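Local coordinates for protein enoyl-CoA hydratase subunit I (Geobacillus kaustophilus, PDB 2PBP) that probably catalyses the reversible addition of water to the double bond of enoyl-CoA thioesters, as enoyl-CoA hydratases of the crotonase family do, at residues A[5-10]-A[35-40]; A[202-207]-A[232-237]. One frame throughout, in Å; residues are numbered along the deposited sequence.

The crotonase fold joins a core of sheet and helices to a helical C-terminal region, and the two contacts sample one each. Both segments of interaction 1 precede those of interaction 2 along the chain. Interaction 1 joins the first strand, 7-12, an outermost strand of a mixed sheet, to helix 31-46, which packs against that sheet. Interaction 2 lies between helix 202-217 and the last residues of helix 220-234 with the turn after it, beside the second subunit. The two share no helix or strand; their centres are 29 Å apart and their nearest atoms about 13 Å. One joins the N-terminal edge strand to its helix, the other two C-terminal helices near the subunit interface.

Interaction 1: A[5-10]-A[35-40]; sequences VSIAAR and AEIVAA
The carboxylate of E36 reaches from its helix to the start of the chain and is gripped there by three donors from V5 and S6. E36 OE1 takes two backbone N-H groups: S6 N, 2.8 Å from OE1 with an N-H...O angle of 155°, arrives on the syn side and only slightly out of the carboxylate plane, whereas V5 N, 3.0 Å from OE1, comes from above that plane along a more bent path. E36 OE2 accepts the hydroxyl of S6, whose OG lies 2.9 Å from it and again well out of the plane. Q32, one turn earlier on the helix, gives a further hydrogen bond to OE2, so this buried carboxylate is held at both oxygens and its rotation is largely fixed. Beyond CG the glutamate chain runs extended (chi2 -173°), which carries the carboxylate across to the loop before the strand.

Beyond the carboxylate the contact is apolar. The I7 side chain runs alongside that of E36 but the other way round; its short branch, CG2, meets CG1 of I37 at 4.2 Å, while the end of its long branch, CD1, rests on CB of A40, also at 4.2 Å. L20 of the neighbouring strand touches both isoleucines. Strand 7-10 and helix 35-40 run nearly parallel, their axes 12° apart and 9.5 Å at closest approach, the layered packing of helix on sheet found in the N-terminal core of the crotonase fold.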
ATOM      1  N   VAL A   5      23.361  -9.196  26.821  1.00 32.63           N
ATOM      2  CA  VAL A   5      24.779  -9.389  26.566  1.00 30.87           C
ATOM      3  C   VAL A   5      25.115  -9.373  25.079  1.00 28.42           C
ATOM      4  O   VAL A   5      26.288  -9.385  24.709  1.00 29.98           O
ATOM      5  CB  VAL A   5      25.273 -10.723  27.169  1.00 33.04           C
ATOM      6  CG1 VAL A   5      25.156 -10.683  28.681  1.00 31.95           C
ATOM      7  CG2 VAL A   5      24.459 -11.881  26.608  1.00 33.28           C
ATOM      8  N   SER A   6      24.091  -9.337  24.230  1.00 21.47           N
ATOM      9  CA  SER A   6      24.310  -9.333  22.786  1.00 18.24           C
ATOM     10  C   SER A   6      23.793  -8.075  22.093  1.00 15.53           C
ATOM     11  O   SER A   6      24.056  -7.866  20.910  1.00 12.06           O
ATOM     12  CB  SER A   6      23.659 -10.566  22.154  1.00 18.74           C
ATOM     13  OG  SER A   6      24.174 -11.756  22.725  1.00 23.92           O
ATOM     14  N   ILE A   7      23.052  -7.248  22.822  1.00 13.36           N
ATOM     15  CA  ILE A   7      22.517  -6.016  22.252  1.00 13.37           C
ATOM     16  C   ILE A   7      22.662  -4.861  23.231  1.00 13.76           C
ATOM     17  O   ILE A   7      22.933  -5.070  24.411  1.00 11.92           O
ATOM     18  CB  ILE A   7      21.015  -6.173  21.869  1.00 14.76           C
ATOM     19  CG1 ILE A   7      20.169  -6.494  23.105  1.00 16.47           C
ATOM     20  CG2 ILE A   7      20.856  -7.282  20.838  1.00 13.87           C
ATOM     21  CD1 ILE A   7      19.708  -5.282  23.896  1.00 13.93           C
ATOM     22  N   ALA A   8      22.487  -3.645  22.723  1.00 11.60           N
ATOM     23  CA  ALA A   8      22.569  -2.441  23.538  1.00 12.42           C
ATOM     24  C   ALA A   8      21.397  -1.545  23.159  1.00 13.90           C
ATOM     25  O   ALA A   8      21.245  -1.174  21.994  1.00 13.88           O
ATOM     26  CB  ALA A   8      23.885  -1.723  23.286  1.00 12.56           C
ATOM     27  N   ALA A   9      20.564  -1.210  24.139  1.00 13.32           N
ATOM     28  CA  ALA A   9      19.404  -0.362  23.889  1.00 12.96           C
ATOM     29  C   ALA A   9      19.559   1.006  24.537  1.00 14.95           C
ATOM     30  O   ALA A   9      20.170   1.142  25.599  1.00 16.00           O
ATOM     31  CB  ALA A   9      18.138  -1.044  24.403  1.00 13.71           C
ATOM     32  N   ARG A  10      18.999   2.020  23.888  1.00 14.49           N
ATOM     33  CA  ARG A  10      19.057   3.386  24.391  1.00 14.31           C
ATOM     34  C   ARG A  10      17.903   4.185  23.813  1.00 14.08           C
ATOM     35  O   ARG A  10      17.253   3.753  22.861  1.00 10.69           O
ATOM     36  CB  ARG A  10      20.384   4.049  24.006  1.00 13.43           C
ATOM     37  CG  ARG A  10      20.590   4.251  22.510  1.00 15.28           C
ATOM     38  CD  ARG A  10      21.996   4.774  22.221  1.00 18.27           C
ATOM     39  NE  ARG A  10      22.263   4.911  20.791  1.00 22.67           N
ATOM     40  CZ  ARG A  10      21.853   5.931  20.041  1.00 25.73           C
ATOM     41  NH1 ARG A  10      21.152   6.923  20.580  1.00 27.31           N
ATOM     42  NH2 ARG A  10      22.142   5.956  18.747  1.00 28.82           N
ATOM     43  N   ALA A  35      16.403 -13.944  20.635  1.00  6.54           N
ATOM     44  CA  ALA A  35      15.625 -13.854  21.865  1.00  8.56           C
ATOM     45  C   ALA A  35      15.840 -12.503  22.542  1.00  8.87           C
ATOM     46  O   ALA A  35      14.893 -11.895  23.034  1.00  9.03           O
ATOM     47  CB  ALA A  35      15.996 -14.988  22.816  1.00  7.63           C
ATOM     48  N   GLU A  36      17.082 -12.030  22.563  1.00  9.22           N
ATOM     49  CA  GLU A  36      17.377 -10.740  23.180  1.00 11.14           C
ATOM     50  C   GLU A  36      16.727  -9.605  22.394  1.00 10.31           C
ATOM     51  O   GLU A  36      16.200  -8.655  22.977  1.00  7.25           O
ATOM     52  CB  GLU A  36      18.889 -10.521  23.277  1.00 11.91           C
ATOM     53  CG  GLU A  36      19.556 -11.397  24.333  1.00 15.61           C
ATOM     54  CD  GLU A  36      21.020 -11.065  24.535  1.00 20.00           C
ATOM     55  OE1 GLU A  36      21.339  -9.872  24.719  1.00 18.51           O
ATOM     56  OE2 GLU A  36      21.852 -11.997  24.517  1.00 25.45           O
ATOM     57  N   ILE A  37      16.761  -9.711  21.071  1.00 10.50           N
ATOM     58  CA  ILE A  37      16.157  -8.697  20.219  1.00  8.96           C
ATOM     59  C   ILE A  37      14.656  -8.643  20.490  1.00  9.88           C
ATOM     60  O   ILE A  37      14.086  -7.566  20.640  1.00 10.40           O
ATOM     61  CB  ILE A  37      16.404  -9.002  18.725  1.00  7.32           C
ATOM     62  CG1 ILE A  37      17.906  -8.937  18.427  1.00 10.13           C
ATOM     63  CG2 ILE A  37      15.629  -8.020  17.858  1.00  8.85           C
ATOM     64  CD1 ILE A  37      18.323  -9.543  17.088  1.00 13.93           C
ATOM     65  N   VAL A  38      14.020  -9.810  20.563  1.00 10.24           N
ATOM     66  CA  VAL A  38      12.582  -9.882  20.824  1.00 12.82           C
ATOM     67  C   VAL A  38      12.233  -9.237  22.163  1.00 11.10           C
ATOM     68  O   VAL A  38      11.272  -8.469  22.266  1.00 10.14           O
ATOM     69  CB  VAL A  38      12.086 -11.347  20.840  1.00 12.89           C
ATOM     70  CG1 VAL A  38      10.646 -11.410  21.336  1.00 16.21           C
ATOM     71  CG2 VAL A  38      12.185 -11.937  19.447  1.00 15.23           C
ATOM     72  N   ALA A  39      13.021  -9.549  23.184  1.00  9.79           N
ATOM     73  CA  ALA A  39      12.789  -9.004  24.512  1.00  8.94           C
ATOM     74  C   ALA A  39      12.920  -7.482  24.504  1.00  7.70           C
ATOM     75  O   ALA A  39      12.081  -6.777  25.061  1.00  9.84           O
ATOM     76  CB  ALA A  39      13.771  -9.613  25.503  1.00 11.04           C
ATOM     77  N   ALA A  40      13.969  -6.982  23.861  1.00  7.95           N
ATOM     78  CA  ALA A  40      14.201  -5.541  23.796  1.00  8.89           C
ATOM     79  C   ALA A  40      13.112  -4.831  22.997  1.00  8.63           C
ATOM     80  O   ALA A  40      12.620  -3.774  23.405  1.00  8.61           O
ATOM     81  CB  ALA A  40      15.568  -5.257  23.180  1.00 10.25           C
TER

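Interaction 2: A[202-207]-A[232-237]; sequences PLALRL and YLLFAS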
ATOM      1  N   PRO A 202       0.583   9.053  17.341  1.00  4.61           N
ATOM      2  CA  PRO A 202       0.938   7.655  17.628  1.00  4.30           C
ATOM      3  C   PRO A 202      -0.162   6.638  17.304  1.00  6.35           C
ATOM      4  O   PRO A 202       0.115   5.571  16.745  1.00  6.48           O
ATOM      5  CB  PRO A 202       1.282   7.688  19.118  1.00  6.17           C
ATOM      6  CG  PRO A 202       1.832   9.078  19.305  1.00  6.72           C
ATOM      7  CD  PRO A 202       0.837   9.911  18.510  1.00  2.82           C
ATOM      8  N   LEU A 203      -1.404   6.964  17.654  1.00  4.86           N
ATOM      9  CA  LEU A 203      -2.523   6.059  17.394  1.00  5.90           C
ATOM     10  C   LEU A 203      -2.768   5.929  15.894  1.00  5.45           C
ATOM     11  O   LEU A 203      -3.098   4.848  15.400  1.00  3.52           O
ATOM     12  CB  LEU A 203      -3.791   6.559  18.095  1.00  5.30           C
ATOM     13  CG  LEU A 203      -3.768   6.472  19.623  1.00  7.32           C
ATOM     14  CD1 LEU A 203      -4.827   7.394  20.210  1.00  9.28           C
ATOM     15  CD2 LEU A 203      -3.992   5.028  20.062  1.00  9.48           C
ATOM     16  N   ALA A 204      -2.602   7.030  15.168  1.00  5.44           N
ATOM     17  CA  ALA A 204      -2.793   6.999  13.725  1.00  5.78           C
ATOM     18  C   ALA A 204      -1.720   6.119  13.079  1.00  5.28           C
ATOM     19  O   ALA A 204      -2.034   5.288  12.229  1.00  4.85           O
ATOM     20  CB  ALA A 204      -2.748   8.419  13.146  1.00  5.51           C
ATOM     21  N   LEU A 205      -0.457   6.282  13.475  1.00  4.54           N
ATOM     22  CA  LEU A 205       0.598   5.454  12.886  1.00  4.50           C
ATOM     23  C   LEU A 205       0.376   3.973  13.210  1.00  5.11           C
ATOM     24  O   LEU A 205       0.575   3.100  12.366  1.00  4.80           O
ATOM     25  CB  LEU A 205       1.984   5.878  13.388  1.00  4.50           C
ATOM     26  CG  LEU A 205       2.471   7.296  13.079  1.00  4.76           C
ATOM     27  CD1 LEU A 205       3.990   7.348  13.242  1.00  4.52           C
ATOM     28  CD2 LEU A 205       2.085   7.694  11.666  1.00  4.93           C
ATOM     29  N   ARG A 206      -0.051   3.708  14.439  1.00  3.78           N
ATOM     30  CA  ARG A 206      -0.306   2.354  14.918  1.00  5.96           C
ATOM     31  C   ARG A 206      -1.432   1.669  14.144  1.00  7.48           C
ATOM     32  O   ARG A 206      -1.268   0.548  13.656  1.00  4.29           O
ATOM     33  CB  ARG A 206      -0.660   2.408  16.406  1.00  6.32           C
ATOM     34  CG  ARG A 206      -0.973   1.076  17.088  1.00  7.47           C
ATOM     35  CD  ARG A 206      -1.579   1.381  18.457  1.00  9.19           C
ATOM     36  NE  ARG A 206      -1.891   0.216  19.282  1.00  7.23           N
ATOM     37  CZ  ARG A 206      -1.006  -0.436  20.030  1.00  8.77           C
ATOM     38  NH1 ARG A 206       0.263  -0.050  20.054  1.00  7.66           N
ATOM     39  NH2 ARG A 206      -1.402  -1.449  20.796  1.00  8.91           N
ATOM     40  N   LEU A 207      -2.570   2.345  14.031  1.00  5.86           N
ATOM     41  CA  LEU A 207      -3.716   1.777  13.331  1.00  5.93           C
ATOM     42  C   LEU A 207      -3.535   1.719  11.815  1.00  5.51           C
ATOM     43  O   LEU A 207      -4.116   0.861  11.149  1.00  3.90           O
ATOM     44  CB  LEU A 207      -4.994   2.535  13.709  1.00  5.67           C
ATOM     45  CG  LEU A 207      -5.657   2.013  14.998  1.00  8.61           C
ATOM     46  CD1 LEU A 207      -4.636   1.954  16.131  1.00  8.18           C
ATOM     47  CD2 LEU A 207      -6.835   2.901  15.378  1.00  7.42           C
ATOM     48  N   TYR A 232     -12.947   4.504  12.601  1.00  4.95           N
ATOM     49  CA  TYR A 232     -13.922   4.873  13.628  1.00  5.40           C
ATOM     50  C   TYR A 232     -13.237   5.100  14.968  1.00  4.95           C
ATOM     51  O   TYR A 232     -13.520   6.077  15.670  1.00  4.30           O
ATOM     52  CB  TYR A 232     -14.968   3.770  13.838  1.00  3.09           C
ATOM     53  CG  TYR A 232     -15.862   3.445  12.662  1.00  6.65           C
ATOM     54  CD1 TYR A 232     -15.889   4.248  11.519  1.00  8.00           C
ATOM     55  CD2 TYR A 232     -16.709   2.338  12.709  1.00  7.16           C
ATOM     56  CE1 TYR A 232     -16.746   3.951  10.450  1.00  5.79           C
ATOM     57  CE2 TYR A 232     -17.566   2.033  11.651  1.00  6.95           C
ATOM     58  CZ  TYR A 232     -17.578   2.843  10.526  1.00  9.63           C
ATOM     59  OH  TYR A 232     -18.430   2.535   9.486  1.00  8.98           O
ATOM     60  N   LEU A 233     -12.345   4.179  15.324  1.00  2.70           N
ATOM     61  CA  LEU A 233     -11.632   4.242  16.595  1.00  5.04           C
ATOM     62  C   LEU A 233     -10.795   5.495  16.788  1.00  4.68           C
ATOM     63  O   LEU A 233     -10.697   6.010  17.903  1.00  6.36           O
ATOM     64  CB  LEU A 233     -10.750   3.000  16.768  1.00  4.49           C
ATOM     65  CG  LEU A 233     -11.509   1.732  17.175  1.00  6.91           C
ATOM     66  CD1 LEU A 233     -10.585   0.517  17.110  1.00  8.10           C
ATOM     67  CD2 LEU A 233     -12.070   1.911  18.583  1.00  7.22           C
ATOM     68  N   LEU A 234     -10.191   5.993  15.715  1.00  4.39           N
ATOM     69  CA  LEU A 234      -9.376   7.194  15.839  1.00  5.29           C
ATOM     70  C   LEU A 234     -10.206   8.410  16.244  1.00  5.52           C
ATOM     71  O   LEU A 234      -9.670   9.373  16.789  1.00  7.55           O
ATOM     72  CB  LEU A 234      -8.605   7.459  14.540  1.00  4.82           C
ATOM     73  CG  LEU A 234      -7.468   6.459  14.280  1.00  5.09           C
ATOM     74  CD1 LEU A 234      -6.796   6.777  12.953  1.00  8.03           C
ATOM     75  CD2 LEU A 234      -6.440   6.522  15.414  1.00  6.50           C
ATOM     76  N   PHE A 235     -11.515   8.365  16.004  1.00  6.30           N
ATOM     77  CA  PHE A 235     -12.366   9.484  16.392  1.00  6.46           C
ATOM     78  C   PHE A 235     -12.729   9.450  17.873  1.00  8.02           C
ATOM     79  O   PHE A 235     -13.529  10.252  18.352  1.00  8.79           O
ATOM     80  CB  PHE A 235     -13.622   9.548  15.516  1.00  7.81           C
ATOM     81  CG  PHE A 235     -13.363  10.157  14.167  1.00  6.86           C
ATOM     82  CD1 PHE A 235     -12.740   9.418  13.166  1.00  7.07           C
ATOM     83  CD2 PHE A 235     -13.654  11.495  13.929  1.00  6.69           C
ATOM     84  CE1 PHE A 235     -12.403  10.005  11.946  1.00  7.27           C
ATOM     85  CE2 PHE A 235     -13.321  12.097  12.712  1.00  9.18           C
ATOM     86  CZ  PHE A 235     -12.693  11.348  11.721  1.00  8.01           C
ATOM     87  N   ALA A 236     -12.126   8.511  18.597  1.00  7.96           N
ATOM     88  CA  ALA A 236     -12.341   8.404  20.033  1.00  8.68           C
ATOM     89  C   ALA A 236     -11.122   9.022  20.706  1.00  8.99           C
ATOM     90  O   ALA A 236     -11.084   9.175  21.929  1.00 10.34           O
ATOM     91  CB  ALA A 236     -12.476   6.944  20.443  1.00  7.48           C
ATOM     92  N   SER A 237     -10.127   9.388  19.900  1.00  6.98           N
ATOM     93  CA  SER A 237      -8.899   9.961  20.441  1.00  7.75           C
ATOM     94  C   SER A 237      -8.926  11.476  20.559  1.00  5.68           C
ATOM     95  O   SER A 237      -9.584  12.173  19.777  1.00  5.52           O
ATOM     96  CB  SER A 237      -7.692   9.555  19.583  1.00  6.07           C
ATOM     97  OG  SER A 237      -7.689  10.225  18.330  1.00  6.59           O
TER
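L234 and L207 form the centre of an apolar contact between the first turns of helix 202-217 and the end of helix 220-234. Their side chains run antiparallel alongside each other, with CD2 of L207 3.6 Å from CD2 of L234. CD2 of L234 also lies 3.7 Å from the backbone O of L203 and against its CB, while CD1 of L234 turns to A204. On one flank L207 CD2 reaches CB of L233; on another, CD1 of L203 packs against CB of S237 at 3.6 Å. Cutting L234 back to an alanine removes both methyls that fill this seam and is likely to leave CD2 of L207 without its nearest partner across the contact.

Hydrogen bonds fix the turn that follows. The carbonyl O of L234 accepts both S237 N and, at 2.7 Å, S237 OG. With chi1 at 72°, OG sits between its own backbone N and carbonyl carbon, where it also bonds Q240 N.

M138 of the second subunit packs on L234 and V137 of that subunit on A204, placing the contact beside the interface with that subunit. Through its bond to Q240 N, S237 N-caps helix 238-248 at the type I turn, L234 to S237, that links it to helix 220-234 in the helical C-terminal region of the crotonase fold.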